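Local coordinates for protein putative hyaluronoglucosaminidase (Clostridium perfringens, PDB 6PWI) that probably cleaves terminal N-acetylhexosamine residues from glycans as a secreted, cell-wall-anchored family 84 glycoside hydrolase, here represented by its N-terminal and catalytic domains and a helical region, at residues F327-K332 with N345-T350; E337-D342 with F376-E381; R554-S559 with R611-F616. One frame throughout, in Å; residues are numbered along the deposited sequence.

Interaction 1. Residues F327-K332 with N345-T350; sequences FIFVPK and NEYLKT
In the fifth beta-alpha unit of the catalytic barrel, Tyr-347 on the short helix 346-351 reaches back to Pro-331 and Lys-332, just past the C-terminal end of strand 328-330. Its CG lies anti to the backbone N (chi1 176°), and the ring extends from the first turn of the helix with the hydroxyl leading. The backbone N-H of Lys-332 points almost straight at that oxygen: N to Tyr-347 OH is 2.9 Å, with an N-H...O angle of 175°. Gln-307 OE1, on helix 304-321, is a second hydrogen-bond partner of the hydroxyl, which therefore links the strand end to the preceding barrel helix as well. Carbon atoms of three residues also lie against this end of the ring. Pro-331 CB sits at the ring edge, in its plane, 3.8 Å from Tyr-347 CE2, while Lys-332 CB lies 3.6 Å from Tyr-347 OH. Phe-329 approaches from the opposite direction, its CE2 4.1 Å from Tyr-347 OH, which lies near the plane of the phenylalanine ring at its edge. Family 84 enzymes carry their active site at the C-terminal ends of the strands of a (beta/alpha)8 barrel; consistent with this, the side chain of Lys-332 is about 7 Å from that of Asp-299, the predicted proton donor. The lysine chain itself is extended and leads away from the helix. At the helix start, Asn-345 is the N-cap: its OD1 accepts from Leu-348 N at 2.9 Å, with the donor in the carbonyl plane. From one turn further along, Thr-350 gives Glu-346 O two bonds, one from its backbone N and one from OG1, so the hydroxyl of Thr-350 is turned back onto its own helix.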
ATOM      1  N   PHE A 327      -5.442  18.718   8.488  1.00 31.19           N
ATOM      2  CA  PHE A 327      -4.076  18.406   8.868  1.00 31.01           C
ATOM      3  C   PHE A 327      -3.975  17.016   9.490  1.00 30.35           C
ATOM      4  O   PHE A 327      -4.903  16.516  10.130  1.00 29.49           O
ATOM      5  CB  PHE A 327      -3.543  19.419   9.884  1.00 32.11           C
ATOM      6  CG  PHE A 327      -3.151  20.761   9.320  1.00 33.34           C
ATOM      7  CD1 PHE A 327      -1.946  20.931   8.651  1.00 34.10           C
ATOM      8  CD2 PHE A 327      -3.974  21.867   9.492  1.00 33.15           C
ATOM      9  CE1 PHE A 327      -1.582  22.173   8.149  1.00 35.14           C
ATOM     10  CE2 PHE A 327      -3.610  23.107   8.987  1.00 33.14           C
ATOM     11  CZ  PHE A 327      -2.417  23.258   8.317  1.00 34.62           C
ATOM     12  N   ILE A 328      -2.801  16.419   9.285  1.00 29.01           N
ATOM     13  CA  ILE A 328      -2.384  15.187   9.923  1.00 28.32           C
ATOM     14  C   ILE A 328      -1.343  15.573  10.966  1.00 27.44           C
ATOM     15  O   ILE A 328      -0.512  16.439  10.706  1.00 29.73           O
ATOM     16  CB  ILE A 328      -1.834  14.255   8.829  1.00 29.56           C
ATOM     17  CG1 ILE A 328      -2.989  13.600   8.068  1.00 30.82           C
ATOM     18  CG2 ILE A 328      -0.870  13.228   9.392  1.00 30.87           C
ATOM     19  CD1 ILE A 328      -2.774  13.508   6.578  1.00 32.67           C
ATOM     20  N   PHE A 329      -1.416  14.969  12.156  1.00 25.53           N
ATOM     21  CA  PHE A 329      -0.470  15.258  13.225  1.00 23.43           C
ATOM     22  C   PHE A 329       0.083  13.950  13.788  1.00 22.24           C
ATOM     23  O   PHE A 329      -0.671  13.047  14.134  1.00 22.05           O
ATOM     24  CB  PHE A 329      -1.130  16.135  14.295  1.00 23.23           C
ATOM     25  CG  PHE A 329      -0.238  16.544  15.443  1.00 23.42           C
ATOM     26  CD1 PHE A 329       0.501  17.719  15.389  1.00 23.36           C
ATOM     27  CD2 PHE A 329      -0.142  15.763  16.586  1.00 22.86           C
ATOM     28  CE1 PHE A 329       1.331  18.091  16.438  1.00 23.23           C
ATOM     29  CE2 PHE A 329       0.690  16.136  17.633  1.00 22.89           C
ATOM     30  CZ  PHE A 329       1.426  17.298  17.559  1.00 22.99           C
ATOM     31  N   VAL A 330       1.411  13.852  13.875  1.00 21.46           N
ATOM     32  CA  VAL A 330       2.051  12.673  14.434  1.00 21.10           C
ATOM     33  C   VAL A 330       2.575  13.054  15.815  1.00 21.84           C
ATOM     34  O   VAL A 330       3.455  13.898  15.926  1.00 23.26           O
ATOM     35  CB  VAL A 330       3.180  12.147  13.525  1.00 19.76           C
ATOM     36  CG1 VAL A 330       3.959  11.021  14.184  1.00 19.84           C
ATOM     37  CG2 VAL A 330       2.656  11.702  12.181  1.00 19.46           C
ATOM     38  N   PRO A 331       2.051  12.466  16.912  1.00 22.14           N
ATOM     39  CA  PRO A 331       2.376  12.948  18.255  1.00 22.45           C
ATOM     40  C   PRO A 331       3.737  12.425  18.708  1.00 24.05           C
ATOM     41  O   PRO A 331       4.279  11.503  18.094  1.00 23.50           O
ATOM     42  CB  PRO A 331       1.221  12.368  19.086  1.00 22.35           C
ATOM     43  CG  PRO A 331       0.884  11.062  18.388  1.00 21.68           C
ATOM     44  CD  PRO A 331       1.137  11.311  16.915  1.00 21.51           C
ATOM     45  N   LYS A 332       4.290  13.034  19.768  1.00 25.00           N
ATOM     46  CA  LYS A 332       5.553  12.587  20.331  1.00 26.32           C
ATOM     47  C   LYS A 332       5.375  11.203  20.948  1.00 25.11           C
ATOM     48  O   LYS A 332       6.253  10.351  20.838  1.00 25.65           O
ATOM     49  CB  LYS A 332       6.075  13.559  21.389  1.00 29.63           C
ATOM     50  CG  LYS A 332       7.422  13.166  21.977  1.00 35.02           C
ATOM     51  CD  LYS A 332       7.780  13.925  23.230  1.00 41.55           C
ATOM     52  CE  LYS A 332       9.239  13.758  23.602  1.00 46.87           C
ATOM     53  NZ  LYS A 332       9.486  14.166  25.006  1.00 51.89           N
ATOM     54  N   ASN A 345      -2.570  10.029  30.497  1.00 29.45           N
ATOM     55  CA  ASN A 345      -1.289  10.554  30.058  1.00 28.65           C
ATOM     56  C   ASN A 345      -1.439  12.038  29.715  1.00 29.30           C
ATOM     57  O   ASN A 345      -2.298  12.398  28.918  1.00 30.41           O
ATOM     58  CB  ASN A 345      -0.748   9.688  28.919  1.00 27.14           C
ATOM     59  CG  ASN A 345       0.503  10.250  28.289  1.00 26.98           C
ATOM     60  OD1 ASN A 345       0.425  11.169  27.480  1.00 28.29           O
ATOM     61  ND2 ASN A 345       1.651   9.694  28.639  1.00 26.13           N
ATOM     62  N   GLU A 346      -0.601  12.888  30.329  1.00 32.03           N
ATOM     63  CA  GLU A 346      -0.718  14.339  30.251  1.00 33.46           C
ATOM     64  C   GLU A 346      -0.553  14.801  28.807  1.00 32.11           C
ATOM     65  O   GLU A 346      -1.339  15.610  28.314  1.00 32.54           O
ATOM     66  CB  GLU A 346       0.366  15.042  31.070  1.00 39.73           C
ATOM     67  CG  GLU A 346       0.257  14.852  32.570  1.00 50.76           C
ATOM     68  CD  GLU A 346      -0.812  15.660  33.291  1.00 61.27           C
ATOM     69  OE1 GLU A 346      -1.614  16.347  32.609  1.00 65.68           O
ATOM     70  OE2 GLU A 346      -0.846  15.596  34.544  1.00 66.15           O
ATOM     71  N   TYR A 347       0.493  14.290  28.146  1.00 30.15           N
ATOM     72  CA  TYR A 347       0.803  14.690  26.786  1.00 27.71           C
ATOM     73  C   TYR A 347      -0.405  14.442  25.881  1.00 27.64           C
ATOM     74  O   TYR A 347      -0.835  15.347  25.173  1.00 27.41           O
ATOM     75  CB  TYR A 347       2.087  14.029  26.275  1.00 26.34           C
ATOM     76  CG  TYR A 347       2.374  14.366  24.835  1.00 26.73           C
ATOM     77  CD1 TYR A 347       3.164  15.456  24.498  1.00 25.98           C
ATOM     78  CD2 TYR A 347       1.797  13.637  23.804  1.00 26.91           C
ATOM     79  CE1 TYR A 347       3.393  15.804  23.176  1.00 25.72           C
ATOM     80  CE2 TYR A 347       2.020  13.966  22.475  1.00 26.82           C
ATOM     81  CZ  TYR A 347       2.818  15.055  22.162  1.00 26.74           C
ATOM     82  OH  TYR A 347       3.032  15.384  20.856  1.00 26.55           O
ATOM     83  N   LEU A 348      -0.961  13.223  25.925  1.00 26.85           N
ATOM     84  CA  LEU A 348      -2.025  12.847  25.005  1.00 27.29           C
ATOM     85  C   LEU A 348      -3.289  13.653  25.300  1.00 28.48           C
ATOM     86  O   LEU A 348      -3.996  14.051  24.379  1.00 28.75           O
ATOM     87  CB  LEU A 348      -2.275  11.333  25.059  1.00 26.11           C
ATOM     88  CG  LEU A 348      -1.149  10.447  24.516  1.00 25.14           C
ATOM     89  CD1 LEU A 348      -1.470   8.973  24.707  1.00 23.93           C
ATOM     90  CD2 LEU A 348      -0.855  10.735  23.048  1.00 23.94           C
ATOM     91  N   LYS A 349      -3.551  13.918  26.584  1.00 30.72           N
ATOM     92  CA  LYS A 349      -4.705  14.699  27.000  1.00 30.96           C
ATOM     93  C   LYS A 349      -4.607  16.104  26.406  1.00 32.01           C
ATOM     94  O   LYS A 349      -5.608  16.642  25.930  1.00 32.93           O
ATOM     95  CB  LYS A 349      -4.805  14.709  28.527  1.00 33.34           C
ATOM     96  CG  LYS A 349      -6.049  15.349  29.129  1.00 35.59           C
ATOM     97  CD  LYS A 349      -6.054  15.210  30.637  1.00 38.87           C
ATOM     98  CE  LYS A 349      -6.682  16.374  31.376  1.00 41.44           C
ATOM     99  NZ  LYS A 349      -8.142  16.190  31.539  1.00 45.35           N
ATOM    100  N   THR A 350      -3.393  16.676  26.406  1.00 29.71           N
ATOM    101  CA  THR A 350      -3.196  18.022  25.888  1.00 29.53           C
ATOM    102  C   THR A 350      -3.357  18.064  24.369  1.00 29.61           C
ATOM    103  O   THR A 350      -4.045  18.943  23.843  1.00 28.96           O
ATOM    104  CB  THR A 350      -1.832  18.586  26.287  1.00 28.88           C
ATOM    105  OG1 THR A 350      -1.841  18.593  27.711  1.00 30.73           O
ATOM    106  CG2 THR A 350      -1.625  19.996  25.788  1.00 27.60           C
TER

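Interaction 2. Residues E337-D342 with F376-E381; sequences ESAGGD and FEFFEE
Phe-378 projects from helix 373-383 into the bend formed by Ala-339, Gly-341 and Asp-342, and its ring makes every contact between the two segments. The packed side is at the far end of that ring. Ala-339 CB, directed toward the helix, meets the ring at its edge and near its plane, 3.9 Å from Phe-378 CZ and 4.0 Å from Phe-378 CE2. With CG anti to the backbone N (chi1 171°), the phenylalanine stands off its helix far enough for CZ and both CE atoms to enter the bend. Main-chain atoms meet it obliquely: Gly-341 C is 3.6 Å from Phe-378 CE1, and Asp-342 O is 3.5 Å from Phe-378 CZ. No hydrogen bond joins the segments, so this is van der Waals packing of an aromatic ring against a methyl group and peptide groups. The bend belongs to the long loop that follows barrel strand 328-330 and precedes helix 346-351, whereas Phe-378 comes from the helix after the next strand, 359-362; its ring also touches Trp-362 of that strand. Two overlapping turns shape the loop, a type I turn from Glu-337 to Gly-340 and a type I' turn from Ala-339 to Asp-342. The second is closed by Asp-342 N bonding Ala-339 O at 3.2 Å, and Gly-340 and Gly-341 fill its two central positions with positive phi, 71° and 65°, which favour glycine. The loose side begins here. Both glycines are exposed, and Gly-341 meets the ring through its main chain alone. The CB of Asp-342 points away from the helix, and its OD1 accepts from Asn-344 N farther along the loop.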
ATOM      1  N   GLU A 337       2.807   1.907  24.686  1.00 27.38           N
ATOM      2  CA  GLU A 337       3.979   1.653  25.507  1.00 30.48           C
ATOM      3  C   GLU A 337       4.619   2.961  25.976  1.00 28.78           C
ATOM      4  O   GLU A 337       4.946   3.100  27.150  1.00 27.92           O
ATOM      5  CB  GLU A 337       4.997   0.803  24.746  1.00 35.77           C
ATOM      6  CG  GLU A 337       6.209   0.430  25.585  1.00 42.79           C
ATOM      7  CD  GLU A 337       7.290  -0.332  24.838  1.00 50.21           C
ATOM      8  OE1 GLU A 337       7.641   0.089  23.710  1.00 54.22           O
ATOM      9  OE2 GLU A 337       7.769  -1.357  25.374  1.00 55.21           O
ATOM     10  N   SER A 338       4.813   3.916  25.058  1.00 27.70           N
ATOM     11  CA  SER A 338       5.491   5.150  25.411  1.00 26.88           C
ATOM     12  C   SER A 338       4.527   6.104  26.113  1.00 26.52           C
ATOM     13  O   SER A 338       4.935   7.138  26.632  1.00 27.84           O
ATOM     14  CB  SER A 338       6.115   5.783  24.212  1.00 27.53           C
ATOM     15  OG  SER A 338       5.151   6.546  23.518  1.00 29.88           O
ATOM     16  N   ALA A 339       3.242   5.746  26.109  1.00 25.59           N
ATOM     17  CA  ALA A 339       2.241   6.490  26.848  1.00 24.47           C
ATOM     18  C   ALA A 339       2.203   5.983  28.282  1.00 24.43           C
ATOM     19  O   ALA A 339       1.435   6.495  29.094  1.00 25.98           O
ATOM     20  CB  ALA A 339       0.899   6.337  26.184  1.00 24.42           C
ATOM     21  N   GLY A 340       3.026   4.966  28.567  1.00 23.63           N
ATOM     22  CA  GLY A 340       3.086   4.333  29.877  1.00 22.98           C
ATOM     23  C   GLY A 340       1.841   3.498  30.186  1.00 22.61           C
ATOM     24  O   GLY A 340       1.638   3.084  31.332  1.00 21.98           O
ATOM     25  N   GLY A 341       1.019   3.259  29.155  1.00 21.75           N
ATOM     26  CA  GLY A 341      -0.278   2.614  29.299  1.00 22.55           C
ATOM     27  C   GLY A 341      -1.257   3.447  30.127  1.00 23.25           C
ATOM     28  O   GLY A 341      -2.211   2.918  30.693  1.00 22.53           O
ATOM     29  N   ASP A 342      -1.008   4.758  30.185  1.00 23.97           N
ATOM     30  CA  ASP A 342      -1.755   5.663  31.038  1.00 25.71           C
ATOM     31  C   ASP A 342      -2.848   6.336  30.208  1.00 25.94           C
ATOM     32  O   ASP A 342      -2.541   7.119  29.312  1.00 27.10           O
ATOM     33  CB  ASP A 342      -0.788   6.699  31.616  1.00 28.03           C
ATOM     34  CG  ASP A 342      -1.364   7.609  32.687  1.00 30.00           C
ATOM     35  OD1 ASP A 342      -2.585   7.522  32.950  1.00 31.17           O
ATOM     36  OD2 ASP A 342      -0.575   8.393  33.263  1.00 30.65           O
ATOM     37  N   PHE A 376      -6.947   0.934  19.776  1.00 22.36           N
ATOM     38  CA  PHE A 376      -7.735   2.080  19.353  1.00 22.68           C
ATOM     39  C   PHE A 376      -8.637   2.556  20.489  1.00 23.98           C
ATOM     40  O   PHE A 376      -8.845   3.758  20.639  1.00 24.68           O
ATOM     41  CB  PHE A 376      -8.455   1.804  18.030  1.00 21.63           C
ATOM     42  CG  PHE A 376      -7.518   1.643  16.859  1.00 20.84           C
ATOM     43  CD1 PHE A 376      -6.425   2.486  16.703  1.00 20.05           C
ATOM     44  CD2 PHE A 376      -7.721   0.652  15.912  1.00 20.24           C
ATOM     45  CE1 PHE A 376      -5.548   2.327  15.638  1.00 19.37           C
ATOM     46  CE2 PHE A 376      -6.852   0.509  14.838  1.00 19.83           C
ATOM     47  CZ  PHE A 376      -5.761   1.338  14.710  1.00 18.94           C
ATOM     48  N   GLU A 377      -9.141   1.614  21.301  1.00 25.79           N
ATOM     49  CA  GLU A 377      -9.912   1.963  22.488  1.00 26.94           C
ATOM     50  C   GLU A 377      -9.043   2.799  23.425  1.00 25.35           C
ATOM     51  O   GLU A 377      -9.510   3.775  24.014  1.00 24.66           O
ATOM     52  CB  GLU A 377     -10.403   0.717  23.233  1.00 30.02           C
ATOM     53  CG  GLU A 377     -11.624   0.051  22.625  1.00 34.64           C
ATOM     54  CD  GLU A 377     -11.928  -1.363  23.116  1.00 40.26           C
ATOM     55  OE1 GLU A 377     -11.246  -1.844  24.061  1.00 41.95           O
ATOM     56  OE2 GLU A 377     -12.857  -1.991  22.557  1.00 42.93           O
ATOM     57  N   PHE A 378      -7.775   2.393  23.564  1.00 23.93           N
ATOM     58  CA  PHE A 378      -6.857   3.093  24.444  1.00 23.01           C
ATOM     59  C   PHE A 378      -6.641   4.515  23.927  1.00 23.26           C
ATOM     60  O   PHE A 378      -6.740   5.476  24.690  1.00 22.47           O
ATOM     61  CB  PHE A 378      -5.527   2.347  24.599  1.00 21.51           C
ATOM     62  CG  PHE A 378      -4.490   3.171  25.325  1.00 21.01           C
ATOM     63  CD1 PHE A 378      -4.396   3.138  26.706  1.00 20.94           C
ATOM     64  CD2 PHE A 378      -3.653   4.035  24.635  1.00 20.12           C
ATOM     65  CE1 PHE A 378      -3.467   3.919  27.379  1.00 20.51           C
ATOM     66  CE2 PHE A 378      -2.728   4.818  25.307  1.00 20.24           C
ATOM     67  CZ  PHE A 378      -2.632   4.757  26.677  1.00 20.25           C
ATOM     68  N   PHE A 379      -6.328   4.618  22.627  1.00 23.20           N
ATOM     69  CA  PHE A 379      -6.046   5.895  21.996  1.00 23.52           C
ATOM     70  C   PHE A 379      -7.227   6.841  22.191  1.00 24.78           C
ATOM     71  O   PHE A 379      -7.033   8.006  22.533  1.00 24.70           O
ATOM     72  CB  PHE A 379      -5.740   5.723  20.505  1.00 22.64           C
ATOM     73  CG  PHE A 379      -5.426   7.019  19.799  1.00 22.32           C
ATOM     74  CD1 PHE A 379      -4.112   7.430  19.621  1.00 21.99           C
ATOM     75  CD2 PHE A 379      -6.442   7.844  19.336  1.00 21.30           C
ATOM     76  CE1 PHE A 379      -3.822   8.625  18.982  1.00 21.58           C
ATOM     77  CE2 PHE A 379      -6.153   9.043  18.706  1.00 20.57           C
ATOM     78  CZ  PHE A 379      -4.845   9.428  18.525  1.00 21.24           C
ATOM     79  N   GLU A 380      -8.442   6.323  21.970  1.00 26.24           N
ATOM     80  CA  GLU A 380      -9.649   7.127  22.050  1.00 28.70           C
ATOM     81  C   GLU A 380      -9.858   7.631  23.479  1.00 27.57           C
ATOM     82  O   GLU A 380     -10.162   8.804  23.679  1.00 29.19           O
ATOM     83  CB  GLU A 380     -10.865   6.371  21.502  1.00 31.90           C
ATOM     84  CG  GLU A 380     -12.109   7.244  21.413  1.00 34.66           C
ATOM     85  CD  GLU A 380     -13.265   6.746  20.560  1.00 39.41           C
ATOM     86  OE1 GLU A 380     -13.123   5.695  19.891  1.00 43.46           O
ATOM     87  OE2 GLU A 380     -14.314   7.420  20.559  1.00 41.71           O
ATOM     88  N   GLU A 381      -9.679   6.741  24.459  1.00 26.71           N
ATOM     89  CA  GLU A 381      -9.828   7.059  25.871  1.00 26.55           C
ATOM     90  C   GLU A 381      -8.828   8.152  26.268  1.00 25.79           C
ATOM     91  O   GLU A 381      -9.148   9.014  27.081  1.00 25.19           O
ATOM     92  CB  GLU A 381      -9.650   5.768  26.677  1.00 28.72           C
ATOM     93  CG  GLU A 381     -10.293   5.765  28.054  1.00 31.83           C
ATOM     94  CD  GLU A 381     -10.459   4.386  28.693  1.00 35.69           C
ATOM     95  OE1 GLU A 381     -10.509   3.372  27.943  1.00 37.67           O
ATOM     96  OE2 GLU A 381     -10.545   4.316  29.945  1.00 36.75           O
TER

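Interaction 3. Residues R554-S559 with R611-F616; sequences RDLAES and RHLIPF
Leu-556 and Ile-614 meet because each places a gamma carbon beside its own backbone N: Leu-556 CG lies anti to the carbonyl carbon (chi1 -71°), and Ile-614 CG1 takes the same position (chi1 -70°). The forked end of the leucine then reaches the middle of the isoleucine chain. Its CD2 is 3.8 Å from Ile-614 CG1 and its CD1 4.0 Å from that same methylene, so both methyl groups of the fork face one carbon, with the two side chains crossing at a slant. Leu-613, one residue earlier, offers CB to the same leucine: Leu-556 CD1 lies 4.2 Å from Leu-613 CB. Leu-556 thus touches two successive residues in the first turn of helix 613-623. No hydrogen bond crosses between the segments; the contact is wholly apolar, and all three residues are buried. His-612 occupies the N-cap position, and its carbonyl oxygen accepts from Phe-616 N at 3.1 Å, closing the first turn that carries Leu-613 and Ile-614. The leucine comes from the middle of the much longer helix 540-572 and also touches Ser-592. This is core packing of a helical bundle, away from the predicted catalytic residue. Tyr-589 of helix 575-591 packs on Ile-614, and Tyr-523 of helix 513-536 on both Leu-613 and Phe-616. Phe-616 also reaches helix 496-507, so the start of helix 613-623 lies among four other helices of the bundle.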
ATOM      1  N   ARG A 554      17.455 -18.434  -5.845  1.00 24.56           N
ATOM      2  CA  ARG A 554      17.833 -19.402  -6.861  1.00 25.38           C
ATOM      3  C   ARG A 554      18.825 -20.401  -6.263  1.00 26.36           C
ATOM      4  O   ARG A 554      18.653 -21.611  -6.397  1.00 26.57           O
ATOM      5  CB  ARG A 554      18.411 -18.712  -8.101  1.00 24.93           C
ATOM      6  CG  ARG A 554      18.881 -19.673  -9.186  1.00 23.92           C
ATOM      7  CD  ARG A 554      19.488 -19.020 -10.413  1.00 23.04           C
ATOM      8  NE  ARG A 554      18.655 -17.932 -10.911  1.00 23.99           N
ATOM      9  CZ  ARG A 554      18.908 -16.634 -10.729  1.00 24.04           C
ATOM     10  NH1 ARG A 554      18.077 -15.724 -11.211  1.00 23.56           N
ATOM     11  NH2 ARG A 554      19.988 -16.254 -10.065  1.00 22.91           N
ATOM     12  N   ASP A 555      19.833 -19.872  -5.565  1.00 27.07           N
ATOM     13  CA  ASP A 555      20.852 -20.680  -4.918  1.00 28.60           C
ATOM     14  C   ASP A 555      20.234 -21.589  -3.850  1.00 29.76           C
ATOM     15  O   ASP A 555      20.623 -22.755  -3.753  1.00 29.70           O
ATOM     16  CB  ASP A 555      22.005 -19.810  -4.413  1.00 30.24           C
ATOM     17  CG  ASP A 555      22.685 -19.011  -5.519  1.00 34.13           C
ATOM     18  OD1 ASP A 555      22.572 -19.412  -6.707  1.00 36.51           O
ATOM     19  OD2 ASP A 555      23.330 -17.990  -5.193  1.00 35.34           O
ATOM     20  N   LEU A 556      19.274 -21.066  -3.064  1.00 27.43           N
ATOM     21  CA  LEU A 556      18.605 -21.874  -2.053  1.00 25.28           C
ATOM     22  C   LEU A 556      17.904 -23.053  -2.723  1.00 24.68           C
ATOM     23  O   LEU A 556      17.969 -24.169  -2.217  1.00 24.26           O
ATOM     24  CB  LEU A 556      17.583 -21.055  -1.253  1.00 24.58           C
ATOM     25  CG  LEU A 556      18.091 -20.010  -0.259  1.00 23.66           C
ATOM     26  CD1 LEU A 556      16.917 -19.462   0.534  1.00 23.05           C
ATOM     27  CD2 LEU A 556      19.151 -20.556   0.685  1.00 22.82           C
ATOM     28  N   ALA A 557      17.217 -22.795  -3.842  1.00 25.33           N
ATOM     29  CA  ALA A 557      16.508 -23.849  -4.554  1.00 27.42           C
ATOM     30  C   ALA A 557      17.486 -24.905  -5.070  1.00 28.92           C
ATOM     31  O   ALA A 557      17.220 -26.098  -4.962  1.00 29.16           O
ATOM     32  CB  ALA A 557      15.677 -23.278  -5.673  1.00 27.38           C
ATOM     33  N   GLU A 558      18.624 -24.458  -5.619  1.00 29.40           N
ATOM     34  CA  GLU A 558      19.623 -25.372  -6.145  1.00 29.62           C
ATOM     35  C   GLU A 558      20.231 -26.194  -5.012  1.00 28.10           C
ATOM     36  O   GLU A 558      20.481 -27.383  -5.177  1.00 29.18           O
ATOM     37  CB  GLU A 558      20.665 -24.622  -6.976  1.00 31.77           C
ATOM     38  CG  GLU A 558      20.271 -24.518  -8.438  1.00 38.26           C
ATOM     39  CD  GLU A 558      20.956 -23.443  -9.267  1.00 44.28           C
ATOM     40  OE1 GLU A 558      21.736 -22.644  -8.695  1.00 48.93           O
ATOM     41  OE2 GLU A 558      20.706 -23.400 -10.495  1.00 48.39           O
ATOM     42  N   SER A 559      20.449 -25.553  -3.860  1.00 25.83           N
ATOM     43  CA  SER A 559      21.035 -26.189  -2.690  1.00 24.27           C
ATOM     44  C   SER A 559      20.104 -27.269  -2.141  1.00 24.63           C
ATOM     45  O   SER A 559      20.542 -28.362  -1.800  1.00 25.45           O
ATOM     46  CB  SER A 559      21.357 -25.165  -1.637  1.00 22.37           C
ATOM     47  OG  SER A 559      21.852 -25.779  -0.462  1.00 20.73           O
ATOM     48  N   ARG A 611      12.586 -18.461   7.217  1.00 20.49           N
ATOM     49  CA  ARG A 611      11.694 -19.078   8.187  1.00 20.85           C
ATOM     50  C   ARG A 611      11.754 -20.602   8.070  1.00 21.04           C
ATOM     51  O   ARG A 611      11.828 -21.296   9.081  1.00 20.57           O
ATOM     52  CB  ARG A 611      10.281 -18.479   8.141  1.00 20.95           C
ATOM     53  CG  ARG A 611       9.422 -18.783   9.365  1.00 20.79           C
ATOM     54  CD  ARG A 611       7.993 -18.272   9.225  1.00 21.40           C
ATOM     55  NE  ARG A 611       7.124 -18.529  10.372  1.00 22.20           N
ATOM     56  CZ  ARG A 611       7.036 -17.763  11.465  1.00 22.69           C
ATOM     57  NH1 ARG A 611       7.776 -16.671  11.589  1.00 22.33           N
ATOM     58  NH2 ARG A 611       6.215 -18.102  12.444  1.00 22.08           N
ATOM     59  N   HIS A 612      11.759 -21.123   6.837  1.00 21.37           N
ATOM     60  CA  HIS A 612      11.695 -22.566   6.657  1.00 22.15           C
ATOM     61  C   HIS A 612      12.725 -23.074   5.651  1.00 22.79           C
ATOM     62  O   HIS A 612      13.223 -24.183   5.830  1.00 23.82           O
ATOM     63  CB  HIS A 612      10.267 -23.038   6.346  1.00 21.84           C
ATOM     64  CG  HIS A 612       9.319 -22.788   7.469  1.00 23.06           C
ATOM     65  ND1 HIS A 612       9.439 -23.422   8.691  1.00 22.92           N
ATOM     66  CD2 HIS A 612       8.253 -21.961   7.573  1.00 23.57           C
ATOM     67  CE1 HIS A 612       8.488 -22.998   9.501  1.00 23.07           C
ATOM     68  NE2 HIS A 612       7.739 -22.106   8.834  1.00 23.56           N
ATOM     69  N   LEU A 613      13.044 -22.279   4.614  1.00 22.61           N
ATOM     70  CA  LEU A 613      13.869 -22.780   3.521  1.00 22.21           C
ATOM     71  C   LEU A 613      15.287 -23.060   4.016  1.00 23.49           C
ATOM     72  O   LEU A 613      15.833 -24.140   3.768  1.00 24.75           O
ATOM     73  CB  LEU A 613      13.884 -21.809   2.334  1.00 21.34           C
ATOM     74  CG  LEU A 613      12.553 -21.536   1.628  1.00 21.59           C
ATOM     75  CD1 LEU A 613      12.793 -20.992   0.224  1.00 21.14           C
ATOM     76  CD2 LEU A 613      11.659 -22.766   1.571  1.00 20.24           C
ATOM     77  N   ILE A 614      15.881 -22.083   4.713  1.00 22.40           N
ATOM     78  CA  ILE A 614      17.249 -22.222   5.190  1.00 21.94           C
ATOM     79  C   ILE A 614      17.315 -23.290   6.290  1.00 22.84           C
ATOM     80  O   ILE A 614      18.191 -24.163   6.246  1.00 23.03           O
ATOM     81  CB  ILE A 614      17.854 -20.855   5.578  1.00 20.49           C
ATOM     82  CG1 ILE A 614      18.105 -20.003   4.332  1.00 20.27           C
ATOM     83  CG2 ILE A 614      19.123 -21.018   6.394  1.00 20.23           C
ATOM     84  CD1 ILE A 614      18.372 -18.546   4.619  1.00 19.14           C
ATOM     85  N   PRO A 615      16.414 -23.278   7.304  1.00 22.37           N
ATOM     86  CA  PRO A 615      16.398 -24.328   8.327  1.00 21.96           C
ATOM     87  C   PRO A 615      16.363 -25.744   7.755  1.00 22.29           C
ATOM     88  O   PRO A 615      17.004 -26.640   8.296  1.00 23.09           O
ATOM     89  CB  PRO A 615      15.144 -23.994   9.150  1.00 21.35           C
ATOM     90  CG  PRO A 615      15.041 -22.485   9.024  1.00 21.19           C
ATOM     91  CD  PRO A 615      15.432 -22.218   7.589  1.00 21.60           C
ATOM     92  N   PHE A 616      15.635 -25.926   6.646  1.00 22.43           N
ATOM     93  CA  PHE A 616      15.528 -27.219   5.990  1.00 22.16           C
ATOM     94  C   PHE A 616      16.882 -27.633   5.413  1.00 23.25           C
ATOM     95  O   PHE A 616      17.300 -28.779   5.573  1.00 23.47           O
ATOM     96  CB  PHE A 616      14.437 -27.175   4.920  1.00 21.88           C
ATOM     97  CG  PHE A 616      14.200 -28.473   4.187  1.00 22.94           C
ATOM     98  CD1 PHE A 616      14.139 -29.680   4.869  1.00 22.70           C
ATOM     99  CD2 PHE A 616      14.009 -28.485   2.810  1.00 22.96           C
ATOM    100  CE1 PHE A 616      13.909 -30.867   4.188  1.00 22.87           C
ATOM    101  CE2 PHE A 616      13.764 -29.672   2.132  1.00 22.94           C
ATOM    102  CZ  PHE A 616      13.718 -30.864   2.821  1.00 22.89           C
TER

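From the N terminus, the chain passes the mixed sheet of the N-terminal domain and enters the barrel. Interaction 1 closes the long loop between strand 328-330 and helix 346-351. Segment 337-342 lies inside that loop and pairs forward with 376-381, so interactions 1 and 2 cross. They also touch: Leu-348 packs on Ala-339, and Asn-345 ND2 makes a probable, weak hydrogen bond to Ala-339 O. Together they tie the loop after the fifth strand to its own helix and to helix 373-383. Interaction 3 follows in series, its centre about 46 Å and 42 Å from the centres of interactions 1 and 2, and joins two helices of the C-terminal bundle.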